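Local coordinates for conserved hypothetical protein (Staphylococcus aureus subsp. aureus, PDB 1TSJ), which is of unknown function but belongs to the 3-demethylubiquinone-9 3-methyltransferase family of the glyoxalase clan, at residues E17-V20 / K21-S25; L10-N13 / N14-E18. All blocks are in the same frame, centred on the assembly; numbering follows the deposited sequence.

Contact 1 of 2, residues E17-V20 / K21-S25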
loop_
_atom_site.group_PDB
_atom_site.type_symbol
_atom_site.label_atom_id
_atom_site.label_comp_id
_atom_site.label_asym_id
_atom_site.label_seq_id
_atom_site.Cartn_x
_atom_site.Cartn_y
_atom_site.Cartn_z
ATOM N N GLU A 17 0.912 12.267 -7.932
ATOM C CA GLU A 17 0.708 12.323 -9.385
ATOM C C GLU A 17 1.973 12.687 -10.175
ATOM O O GLU A 17 2.315 12.043 -11.153
ATOM C CB GLU A 17 -0.467 13.217 -9.666
ATOM C CG GLU A 17 -0.834 13.256 -11.085
ATOM C CD GLU A 17 -2.201 13.924 -11.355
ATOM O OE1 GLU A 17 -2.547 15.045 -10.878
ATOM O OE2 GLU A 17 -2.959 13.330 -12.135
ATOM N N GLU A 18 2.713 13.645 -9.687
ATOM C CA GLU A 18 4.042 13.923 -10.205
ATOM C C GLU A 18 5.090 12.772 -10.064
ATOM O O GLU A 18 5.837 12.547 -11.037
ATOM C CB GLU A 18 4.666 15.190 -9.508
ATOM C CG GLU A 18 3.681 16.126 -8.712
ATOM C CD GLU A 18 4.369 17.184 -7.731
ATOM O OE1 GLU A 18 3.591 17.844 -6.815
ATOM O OE2 GLU A 18 5.699 17.331 -7.874
ATOM N N ALA A 19 5.255 12.189 -8.839
ATOM C CA ALA A 19 6.162 11.095 -8.592
ATOM C C ALA A 19 5.841 9.984 -9.544
ATOM O O ALA A 19 6.691 9.571 -10.352
ATOM C CB ALA A 19 5.978 10.559 -7.265
ATOM N N VAL A 20 4.600 9.498 -9.511
ATOM C CA VAL A 20 4.163 8.492 -10.506
ATOM C C VAL A 20 4.518 8.837 -11.934
ATOM O O VAL A 20 5.014 7.996 -12.654
ATOM C CB VAL A 20 2.679 8.321 -10.405
ATOM C CG1 VAL A 20 2.149 7.515 -11.472
ATOM C CG2 VAL A 20 2.406 7.619 -9.162
ATOM N N LYS A 21 4.206 10.080 -12.339
ATOM C CA LYS A 21 4.403 10.598 -13.736
ATOM C C LYS A 21 5.838 10.524 -14.123
ATOM O O LYS A 21 6.184 10.110 -15.244
ATOM C CB LYS A 21 3.897 12.016 -13.916
ATOM C CG LYS A 21 3.786 12.458 -15.457
ATOM C CD LYS A 21 4.361 13.925 -15.696
ATOM C CE LYS A 21 5.983 13.765 -15.483
ATOM N NZ LYS A 21 6.953 14.880 -15.583
ATOM N N LEU A 22 6.636 10.757 -13.110
ATOM C CA LEU A 22 8.097 10.743 -13.220
ATOM C C LEU A 22 8.655 9.370 -13.387
ATOM O O LEU A 22 9.590 9.110 -14.241
ATOM C CB LEU A 22 8.748 11.409 -11.965
ATOM C CG LEU A 22 10.302 11.419 -11.962
ATOM C CD1 LEU A 22 10.676 12.243 -13.160
ATOM C CD2 LEU A 22 11.081 11.964 -10.649
ATOM N N TYR A 23 8.167 8.442 -12.588
ATOM C CA TYR A 23 8.804 7.134 -12.681
ATOM C C TYR A 23 8.305 6.322 -13.898
ATOM O O TYR A 23 9.000 5.569 -14.564
ATOM C CB TYR A 23 8.529 6.336 -11.385
ATOM C CG TYR A 23 8.894 7.001 -10.116
ATOM C CD1 TYR A 23 8.137 6.823 -8.989
ATOM C CD2 TYR A 23 10.017 7.841 -10.031
ATOM C CE1 TYR A 23 8.488 7.489 -7.843
ATOM C CE2 TYR A 23 10.389 8.457 -8.814
ATOM C CZ TYR A 23 9.604 8.283 -7.754
ATOM O OH TYR A 23 9.922 8.905 -6.534
ATOM N N THR A 24 7.020 6.426 -14.105
ATOM C CA THR A 24 6.314 5.856 -15.271
ATOM C C THR A 24 7.039 6.261 -16.585
ATOM O O THR A 24 7.264 5.485 -17.477
ATOM C CB THR A 24 4.737 6.360 -15.129
ATOM O OG1 THR A 24 3.954 5.392 -14.285
ATOM C CG2 THR A 24 4.092 6.326 -16.470
ATOM N N SER A 25 7.417 7.532 -16.669
ATOM C CA SER A 25 8.080 8.170 -17.870
ATOM C C SER A 25 9.505 7.635 -18.094
ATOM O O SER A 25 9.844 7.211 -19.181
ATOM C CB SER A 25 8.048 9.709 -17.712
ATOM O OG SER A 25 6.698 10.124 -17.611
HETATM O O HOH W 1 6.269 14.973 -12.431
#
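Tyr23 folds its ring back over the carbonyl oxygen of Ala19, one helical turn earlier, and this is the main side-chain contact between residues 17-20 and 21-25. Its CB starts above that turn, 3.9 Å from Ala19 O. With CG placed opposite the carbonyl carbon and beside the backbone N (chi1 -54°), the ring turns toward the N-terminal end of the helix. CG and CD1 then come nearest to the oxygen, CD1 lying 3.4 Å from Ala19 O, which sits over one ring face but off-centre, toward the rim. Farther out, CE1 meets the methyl of Ala19, at 4.0 Å from its CB, while the ring draws away from the oxygen toward CZ, 4.1 Å from Ala19 O. At the tip, the hydroxyl OH lies near CE2 of the Phe12 ring. Ala19 O also accepts the N-H of Tyr23, with Tyr23 N 2.9 Å away, so the ring overlies an oxygen already bonded to its own backbone.

The turn belongs to helix 16-26, the helix of the first beta-alpha-beta-beta-beta module in the glyoxalase fold, laid against strands 31-37 and 49-56. Val20 faces this sheet, on Ile32, Met35, Ser52 and Phe54, and Thr24 points the same way beside it; Val20 CG1 is 4.0 Å from Thr24 OG1. Beneath them Thr24 N bonds Val20 O at 2.9 Å.

On the solvent side Lys21 N is hydrogen-bonded to Glu17 O, and Leu22 N to Glu18 O. Glu18 O takes a second donor, a water 2.8 Å away that in turn receives a weak bond from Lys21 NZ. The carboxylate of Glu17 reaches instead to Lys37, where OE1 forms a salt bridge.

Contact 2 of 2, residues L10-N13 / N14-E18; sequences LMFN and NQAEE
This is a local turn contact, made where the chain leaves strand 6-11 and rounds into helix 16-26, with Phe12 packed against Gln15 and Ala16 on the inside of the bend. Phe12 has its CB directed at the start of the helix: Phe12 CB lies 3.9 Å from Gln15 C, and 4.1 Å from Gln15 CB. Because CG stands opposite the carbonyl carbon of Phe12 (chi1 -48°), the ring runs on past Gln15 to the first residue of the helix. There CD1 touches the Ala16 methyl, 3.8 Å from its CB, and comes about as near to Ala16 CA, which lies obliquely to the ring. Gln15 O sits over one face of the same ring. The packing is apolar on the phenylalanine side and mostly backbone on the other.

Such a strand-turn-helix connection is the first step of the beta-alpha-beta-beta-beta module from which proteins of the glyoxalase clan are built. On the sheet side, Phe12 continues the pairing of strand 6-11 through a backbone hydrogen bond to Ile64, and its side chain also touches Ala63 of strand 59-64.

No direct hydrogen bond joins residues 10-13 to 14-18; a water does so instead. It accepts from the backbone N-H of Asn13 and from the side-chain amide of Gln15, at 3.0 Å from NE2, and it lies in the plane of the Phe12 ring at its edge. Gln15, at the N-cap position, carries its amide to this water on a chain extended beyond CG (chi2 -168°), which also leaves NE2 4.2 Å from Asn13 CB. At the outer corner the Asn14 side chain is held by OD1, which is hydrogen-bonded to Thr48 OG1.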
loop_
_atom_site.group_PDB
_atom_site.type_symbol
_atom_site.label_atom_id
_atom_site.label_comp_id
_atom_site.label_asym_id
_atom_site.label_seq_id
_atom_site.Cartn_x
_atom_site.Cartn_y
_atom_site.Cartn_z
ATOM N N LEU A 10 4.298 3.597 -1.883
ATOM C CA LEU A 10 4.898 4.888 -1.714
ATOM C C LEU A 10 3.868 5.920 -1.330
ATOM O O LEU A 10 2.776 5.995 -1.874
ATOM C CB LEU A 10 5.667 5.334 -2.905
ATOM C CG LEU A 10 6.657 4.346 -3.410
ATOM C CD1 LEU A 10 5.911 3.283 -3.995
ATOM C CD2 LEU A 10 7.282 4.926 -4.609
HETATM N N MSE A 11 4.232 6.674 -0.328
HETATM C CA MSE A 11 3.353 7.699 0.222
HETATM C C MSE A 11 4.039 8.982 0.062
HETATM O O MSE A 11 5.167 9.053 0.453
HETATM C CB MSE A 11 3.165 7.481 1.696
HETATM C CG MSE A 11 2.068 6.430 1.952
HETATM SE SE MSE A 11 1.486 6.350 3.968
HETATM C CE MSE A 11 0.986 8.491 4.137
ATOM N N PHE A 12 3.389 9.949 -0.569
ATOM C CA PHE A 12 3.977 11.315 -0.785
ATOM C C PHE A 12 3.184 12.436 -0.083
ATOM O O PHE A 12 2.095 12.190 0.558
ATOM C CB PHE A 12 4.113 11.649 -2.250
ATOM C CG PHE A 12 4.716 10.595 -3.012
ATOM C CD1 PHE A 12 3.981 9.543 -3.391
ATOM C CD2 PHE A 12 6.014 10.656 -3.369
ATOM C CE1 PHE A 12 4.532 8.543 -4.125
ATOM C CE2 PHE A 12 6.626 9.616 -4.106
ATOM C CZ PHE A 12 5.845 8.546 -4.467
ATOM N N ASN A 13 3.743 13.647 -0.163
ATOM C CA ASN A 13 3.116 14.756 0.512
ATOM C C ASN A 13 1.852 15.159 -0.163
ATOM O O ASN A 13 0.702 14.863 0.344
ATOM C CB ASN A 13 4.040 15.918 0.643
ATOM C CG ASN A 13 4.780 15.898 2.011
ATOM O OD1 ASN A 13 5.747 15.033 2.262
ATOM N ND2 ASN A 13 4.334 16.854 2.933
ATOM N N ASN A 14 2.008 15.836 -1.275
ATOM C CA ASN A 14 0.901 15.883 -2.202
ATOM C C ASN A 14 1.582 15.903 -3.496
ATOM O O ASN A 14 1.537 16.860 -4.197
ATOM C CB ASN A 14 0.112 17.094 -1.936
ATOM C CG ASN A 14 -0.506 17.039 -0.572
ATOM O OD1 ASN A 14 -1.456 16.262 -0.284
ATOM N ND2 ASN A 14 0.065 17.815 0.320
ATOM N N GLN A 15 2.318 14.826 -3.725
ATOM C CA GLN A 15 3.208 14.784 -4.827
ATOM C C GLN A 15 3.138 13.466 -5.588
ATOM O O GLN A 15 4.028 13.106 -6.378
ATOM C CB GLN A 15 4.628 15.082 -4.338
ATOM C CG GLN A 15 4.842 16.411 -3.624
ATOM C CD GLN A 15 6.353 16.657 -3.484
ATOM O OE1 GLN A 15 6.971 17.320 -4.341
ATOM N NE2 GLN A 15 6.959 16.072 -2.430
ATOM N N ALA A 16 2.060 12.757 -5.386
ATOM C CA ALA A 16 2.010 11.426 -5.925
ATOM C C ALA A 16 1.820 11.456 -7.429
ATOM O O ALA A 16 2.469 10.742 -8.116
ATOM C CB ALA A 16 0.886 10.608 -5.248
ATOM N N GLU A 17 0.912 12.267 -7.932
ATOM C CA GLU A 17 0.708 12.323 -9.385
ATOM C C GLU A 17 1.973 12.687 -10.175
ATOM O O GLU A 17 2.315 12.043 -11.153
ATOM C CB GLU A 17 -0.467 13.217 -9.666
ATOM C CG GLU A 17 -0.834 13.256 -11.085
ATOM C CD GLU A 17 -2.201 13.924 -11.355
ATOM O OE1 GLU A 17 -2.547 15.045 -10.878
ATOM O OE2 GLU A 17 -2.959 13.330 -12.135
ATOM N N GLU A 18 2.713 13.645 -9.687
ATOM C CA GLU A 18 4.042 13.923 -10.205
ATOM C C GLU A 18 5.090 12.772 -10.064
ATOM O O GLU A 18 5.837 12.547 -11.037
ATOM C CB GLU A 18 4.666 15.190 -9.508
ATOM C CG GLU A 18 3.681 16.126 -8.712
ATOM C CD GLU A 18 4.369 17.184 -7.731
ATOM O OE1 GLU A 18 3.591 17.844 -6.815
ATOM O OE2 GLU A 18 5.699 17.331 -7.874
HETATM O O HOH W 2 6.145 13.616 -0.989
#

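From the N terminus, strand 6-11 runs into contact 2, which closes the short turn leading to helix 16-26; contact 1 then follows within that helix. The two succeed one another and neither nest nor cross, overlapping only at Glu17 and Glu18, with centres about 9 Å apart. They also meet directly: Ala19 CB of contact 1 packs on Phe12 CE2 of contact 2, and the Tyr23 hydroxyl lies near the same Phe12 ring, with Tyr23 CE1 near Leu10 CD2. The ring at the end of the first strand thus lies against the first turns of the helix, joining strand 6-11 to the helix that covers strands 31-37 and 49-56.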